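Local coordinates for protein transcriptional regulator ZitR (Lactococcus lactis subsp. cremoris, PDB 6FI9) that represses the zit operon when zinc is present, binding as a homodimer to two palindromic operator sites that overlap the -35 and -10 promoter boxes, at residues Q38-I41 with L42-L45; S94-E97 with K98-P101; S115-Q118 with E119-D122. The protein carries 3 engineered substitutions. All coordinates share one frame; numbering follows the deposited sequence.

Contacts 1 and 2 adjoin and contact 3 stands apart. The centres of contacts 1 and 2 are about 10 Å apart. Their side chains pack together: L42 CD2 lies 3.7 Å from A99 CB, and L45 CB lies 3.9 Å from L95 CD1. Contact 1 holds E39 and H40, which belong to two different zinc sites. The side chain of P101 in contact 2 is about 10 Å from a zinc ion. Contacts 2 and 3 both use helix 100-122, yet their centres are about 31 Å apart. The zinc ligands E105, H106 and H110 lie on that helix between them. In contact 3 the side chain of Y117 is about 11 Å from a zinc ion.

Contact 1: residues Q38-I41 with L42-L45; sequences QEHI and LMIL. With ZN (zinc ion), chain J.
E39 OE1 is held by a zinc ion at 2.3 Å and by a hydrogen bond with the hydroxyl of S30. E39 OE2 stays 4.1 Å from the same zinc, so one oxygen of the carboxylate does the binding. The side chain runs out extended beyond CG (chi2 -175°) and carries the carboxylate away from its own helix, toward helix 100-122. E105 also binds this zinc, and C28 belongs to the same site. The backbone O of E39 accepts a hydrogen bond from M43 N at 3.2 Å. H40 O and I41 O take the next two bonds, from I44 N and L45 N. These are ordinary i to i+4 helical bonds.

H40 belongs to the other zinc site, with E22, H106 and H110. Its ring meets two side chains of the following turn. M43 SD lies 3.7 Å from H40 ND1 and 4.6 Å from the ring centroid. The sulfur sits obliquely to the ring, 63° off its normal, in a Met-aromatic contact. I44 CG2 reaches H40 NE2 at 3.9 Å, with the two side chains crossing at about a right angle. M43 also touches H106 and H110 of helix 100-122, so it meets zinc ligands of that helix as well as H40 of its own.

I41 and L45 lie side by side and point the same way. I41 CG2 meets L45 CD1 at 3.7 Å. I41 packs on I55 and L59 of helix 52-59, and also on L73 of helix 63-75. Q38 OE1 is hydrogen-bonded to T35 OG1. Helix 36-47 thus turns an apolar side to the predicted helix-turn-helix while consecutive residues E39 and H40 serve separate metals, the paired zinc sites of this MarR-family repressor.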
# COMPACT_ATOMS: atom_id res chain seq x y z
N GLN A 38 4.22 -3.05 15.87
CA GLN A 38 4.70 -3.24 17.25
C GLN A 38 4.15 -2.19 18.22
O GLN A 38 3.70 -2.55 19.31
CB GLN A 38 6.23 -3.27 17.30
CG GLN A 38 6.82 -4.64 16.98
CD GLN A 38 8.33 -4.60 16.99
OE1 GLN A 38 8.97 -4.02 16.11
NE2 GLN A 38 8.93 -5.22 18.00
N GLU A 39 4.17 -0.90 17.81
CA GLU A 39 3.65 0.20 18.63
C GLU A 39 2.14 0.14 18.72
O GLU A 39 1.58 0.42 19.79
CB GLU A 39 4.13 1.55 18.09
CG GLU A 39 5.49 1.95 18.65
CD GLU A 39 6.00 3.33 18.27
OE1 GLU A 39 5.21 4.30 18.35
OE2 GLU A 39 7.19 3.44 17.92
N HIS A 40 1.48 -0.27 17.63
CA HIS A 40 0.03 -0.39 17.57
C HIS A 40 -0.48 -1.52 18.47
O HIS A 40 -1.56 -1.39 19.05
CB HIS A 40 -0.47 -0.54 16.12
CG HIS A 40 -1.96 -0.47 16.00
ND1 HIS A 40 -2.65 0.71 16.20
CD2 HIS A 40 -2.85 -1.46 15.75
CE1 HIS A 40 -3.93 0.41 16.06
NE2 HIS A 40 -4.10 -0.88 15.78
N ILE A 41 0.29 -2.62 18.60
CA ILE A 41 -0.06 -3.75 19.47
C ILE A 41 -0.16 -3.24 20.93
O ILE A 41 -1.11 -3.58 21.63
CB ILE A 41 0.92 -4.95 19.29
CG1 ILE A 41 0.75 -5.59 17.91
CG2 ILE A 41 0.73 -6.01 20.39
CD1 ILE A 41 2.00 -6.28 17.32
N LEU A 42 0.78 -2.36 21.33
CA LEU A 42 0.82 -1.74 22.66
C LEU A 42 -0.40 -0.83 22.90
O LEU A 42 -0.91 -0.77 24.01
CB LEU A 42 2.11 -0.94 22.87
CG LEU A 42 3.44 -1.69 22.75
CD1 LEU A 42 4.59 -0.72 22.54
CD2 LEU A 42 3.70 -2.56 23.97
N MET A 43 -0.85 -0.14 21.83
CA MET A 43 -1.99 0.78 21.85
C MET A 43 -3.31 0.05 22.17
O MET A 43 -4.04 0.51 23.05
CB MET A 43 -2.05 1.54 20.52
CG MET A 43 -3.10 2.62 20.47
SD MET A 43 -3.29 3.25 18.79
CE MET A 43 -4.95 3.88 18.91
N ILE A 44 -3.60 -1.07 21.46
CA ILE A 44 -4.83 -1.87 21.64
C ILE A 44 -4.81 -2.64 22.97
O ILE A 44 -5.88 -2.90 23.53
CB ILE A 44 -5.17 -2.79 20.43
CG1 ILE A 44 -4.01 -3.75 20.07
CG2 ILE A 44 -5.63 -1.98 19.23
CD1 ILE A 44 -4.45 -5.12 19.58
N LEU A 45 -3.61 -2.98 23.47
CA LEU A 45 -3.43 -3.69 24.75
C LEU A 45 -3.60 -2.76 25.96
O LEU A 45 -3.90 -3.24 27.05
CB LEU A 45 -2.06 -4.40 24.81
CG LEU A 45 -1.94 -5.72 24.06
CD1 LEU A 45 -0.50 -6.13 23.91
CD2 LEU A 45 -2.71 -6.82 24.75
ZN ZN J . 4.36 6.42 17.83

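Contact 2: residues S94-E97 with K98-P101; sequences SLTE and KAIP
The I100 side chain reaches back along the turn and touches L95, T96 and E97. Its CB lies 3.8 Å from E97 O. CG1 stands anti to the carbonyl carbon (chi1 -72°), a turn that brings it 3.4 Å from T96 O and within 4.1 Å of L95 CD2. CD1 ends at the carboxylate of E97, 3.4 Å from OE2.

The E97 side chain makes its half of this meeting by bending at chi2 (-68°). The two side chains then lie alongside each other and point the same way. The contact is van der Waals packing of the I100 CD1 methyl over the face of the E97 carboxylate, on the surface of the protein.

L95 fills the inner side. Its CG lies 3.8 Å from A99 CB, and its CD1 is nearly as close. L95 CD2 is the branch turned to I100, 4.0 Å from I100 N. The L95 side chain is shared between the turn and helix 36-47, where it meets L42, L45 and A46. A99 is buried here and also touches L78.

Only one hydrogen bond joins the two segments. A99 N donates to T96 O at 3.5 Å with an N-H...O angle of 139°, and it is weak. The polar ends of T96 and K98 bond outside the two segments. T96 OG1 bonds chiefly to L78 O and also to E77 O, so its one proton is shared. K98 NZ reaches the carbonyl of Q76. The backbones of S94 and T96 pair with K80 and L78. The turn is therefore tied to strand 79-82 through S94 and K80, and to the residues just before it, Q76 to L78. It forms the exit from the wing of the winged helix-turn-helix fold, where strand 92-95 passes into helix 100-122.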
# COMPACT_ATOMS: atom_id res chain seq x y z
N SER A 94 -0.93 -8.57 28.87
CA SER A 94 -1.08 -7.37 29.69
C SER A 94 0.03 -6.37 29.39
O SER A 94 1.13 -6.77 28.99
CB SER A 94 -1.08 -7.73 31.18
OG SER A 94 -2.15 -8.60 31.52
N LEU A 95 -0.26 -5.08 29.58
CA LEU A 95 0.69 -4.00 29.33
C LEU A 95 1.46 -3.64 30.61
O LEU A 95 0.86 -3.54 31.68
CB LEU A 95 -0.04 -2.77 28.76
CG LEU A 95 0.78 -1.85 27.88
CD1 LEU A 95 0.85 -2.37 26.46
CD2 LEU A 95 0.19 -0.45 27.88
N THR A 96 2.78 -3.45 30.48
CA THR A 96 3.64 -3.07 31.61
C THR A 96 3.65 -1.54 31.77
O THR A 96 3.08 -0.83 30.93
CB THR A 96 5.06 -3.66 31.47
OG1 THR A 96 5.74 -3.05 30.37
CG2 THR A 96 5.07 -5.18 31.32
N GLU A 97 4.31 -1.03 32.83
CA GLU A 97 4.41 0.41 33.09
C GLU A 97 5.37 1.09 32.13
O GLU A 97 5.25 2.29 31.89
CB GLU A 97 4.81 0.69 34.55
CG GLU A 97 3.83 0.17 35.59
CD GLU A 97 2.47 0.85 35.65
OE1 GLU A 97 2.44 2.08 35.91
OE2 GLU A 97 1.45 0.16 35.45
N LYS A 98 6.32 0.31 31.57
CA LYS A 98 7.34 0.74 30.60
C LYS A 98 6.71 1.08 29.24
O LYS A 98 7.21 1.96 28.54
CB LYS A 98 8.39 -0.37 30.42
CG LYS A 98 9.73 0.10 29.87
CD LYS A 98 10.20 -0.78 28.73
CE LYS A 98 11.46 -0.26 28.08
NZ LYS A 98 11.71 -0.88 26.76
N ALA A 99 5.63 0.36 28.87
CA ALA A 99 4.94 0.51 27.60
C ALA A 99 3.87 1.61 27.57
O ALA A 99 3.59 2.13 26.49
CB ALA A 99 4.33 -0.81 27.18
N ILE A 100 3.29 1.96 28.74
CA ILE A 100 2.22 2.97 28.91
C ILE A 100 2.49 4.29 28.11
O ILE A 100 1.60 4.66 27.35
CB ILE A 100 1.87 3.21 30.41
CG1 ILE A 100 1.12 1.99 31.00
CG2 ILE A 100 1.06 4.51 30.63
CD1 ILE A 100 0.98 1.93 32.53
N PRO A 101 3.67 4.97 28.19
CA PRO A 101 3.84 6.20 27.39
C PRO A 101 3.91 5.98 25.87
O PRO A 101 3.51 6.87 25.12
CB PRO A 101 5.14 6.82 27.93
CG PRO A 101 5.42 6.10 29.21
CD PRO A 101 4.87 4.73 29.02

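Contact 3: residues S115-Q118 with E119-D122; sequences STYQ and ELGD
Backbone hydrogen bonds join S115-Q118 to E119-D122 in the i to i+4 pattern of a helix. The shortest runs from D122 N to Q118 O, at 2.9 Å. The others link E119 N to S115 O, L120 N to T116 O, and G121 N to Y117 O.

Apolar packing is modest. L120 CD1 meets Y117 CD1 at 4.3 Å, at the edge of the ring and near its plane.

Carboxylate oxygens rest against the carbons of neighbouring polar side chains. E119 runs back past S115 O, and its OE1 lies 3.8 Å from T116 CG2. Q118 CG stands anti to the backbone N (chi1 -172°) and lies 3.4 Å from D122 OD2. The contact is made by this methylene, not by the Q118 amide. S115 OG and T116 OG1 are hydrogen-bonded to the carbonyls of E111 and T113, one turn earlier.

Y117 packs on I23 and L25 of its own chain and on L10 of the second subunit. L120 packs on V138 of that subunit, and Q118 OE1 makes a weak hydrogen bond with its R3. This end of helix 100-122 thus lies in the dimer interface, against helices 2-16 and 126-140 of the second subunit.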
# COMPACT_ATOMS: atom_id res chain seq x y z
N SER A 115 -6.60 14.29 12.36
CA SER A 115 -6.73 15.75 12.44
C SER A 115 -6.22 16.41 11.18
O SER A 115 -6.82 17.40 10.75
CB SER A 115 -6.01 16.30 13.67
OG SER A 115 -6.67 15.87 14.85
N THR A 116 -5.16 15.86 10.55
CA THR A 116 -4.65 16.42 9.30
C THR A 116 -5.67 16.15 8.18
O THR A 116 -5.93 17.05 7.40
CB THR A 116 -3.20 16.00 8.98
OG1 THR A 116 -3.11 14.59 8.85
CG2 THR A 116 -2.21 16.48 10.02
N TYR A 117 -6.33 14.94 8.18
CA TYR A 117 -7.38 14.59 7.20
C TYR A 117 -8.61 15.48 7.41
O TYR A 117 -9.29 15.80 6.43
CB TYR A 117 -7.84 13.13 7.33
CG TYR A 117 -6.80 12.04 7.16
CD1 TYR A 117 -5.75 12.19 6.25
CD2 TYR A 117 -6.94 10.82 7.80
CE1 TYR A 117 -4.83 11.17 6.05
CE2 TYR A 117 -6.02 9.79 7.61
CZ TYR A 117 -4.96 9.97 6.74
OH TYR A 117 -4.06 8.96 6.56
N GLN A 118 -8.90 15.84 8.68
CA GLN A 118 -10.02 16.70 9.06
C GLN A 118 -9.81 18.09 8.46
O GLN A 118 -10.75 18.64 7.88
CB GLN A 118 -10.15 16.77 10.59
CG GLN A 118 -11.40 17.50 11.10
CD GLN A 118 -11.54 17.47 12.60
OE1 GLN A 118 -10.58 17.32 13.36
NE2 GLN A 118 -12.78 17.62 13.07
N GLU A 119 -8.56 18.63 8.54
CA GLU A 119 -8.16 19.93 8.00
C GLU A 119 -8.41 20.01 6.49
O GLU A 119 -9.06 20.94 6.04
CB GLU A 119 -6.68 20.22 8.32
CG GLU A 119 -6.40 20.57 9.77
CD GLU A 119 -4.93 20.74 10.11
OE1 GLU A 119 -4.20 19.72 10.14
OE2 GLU A 119 -4.52 21.89 10.34
N LEU A 120 -7.93 19.00 5.73
CA LEU A 120 -8.09 18.91 4.27
C LEU A 120 -9.56 18.90 3.86
O LEU A 120 -9.92 19.50 2.85
CB LEU A 120 -7.36 17.69 3.67
CG LEU A 120 -6.06 17.22 4.34
CD1 LEU A 120 -5.73 15.81 3.96
CD2 LEU A 120 -4.90 18.13 4.04
N GLY A 121 -10.38 18.23 4.65
CA GLY A 121 -11.82 18.15 4.45
C GLY A 121 -12.51 19.46 4.75
O GLY A 121 -13.40 19.88 4.00
N ASP A 122 -12.06 20.14 5.83
CA ASP A 122 -12.61 21.42 6.30
C ASP A 122 -12.38 22.60 5.33
O ASP A 122 -13.04 23.64 5.47
CB ASP A 122 -12.11 21.77 7.72
CG ASP A 122 -12.64 20.89 8.85
OD1 ASP A 122 -13.82 20.47 8.78
OD2 ASP A 122 -11.87 20.62 9.80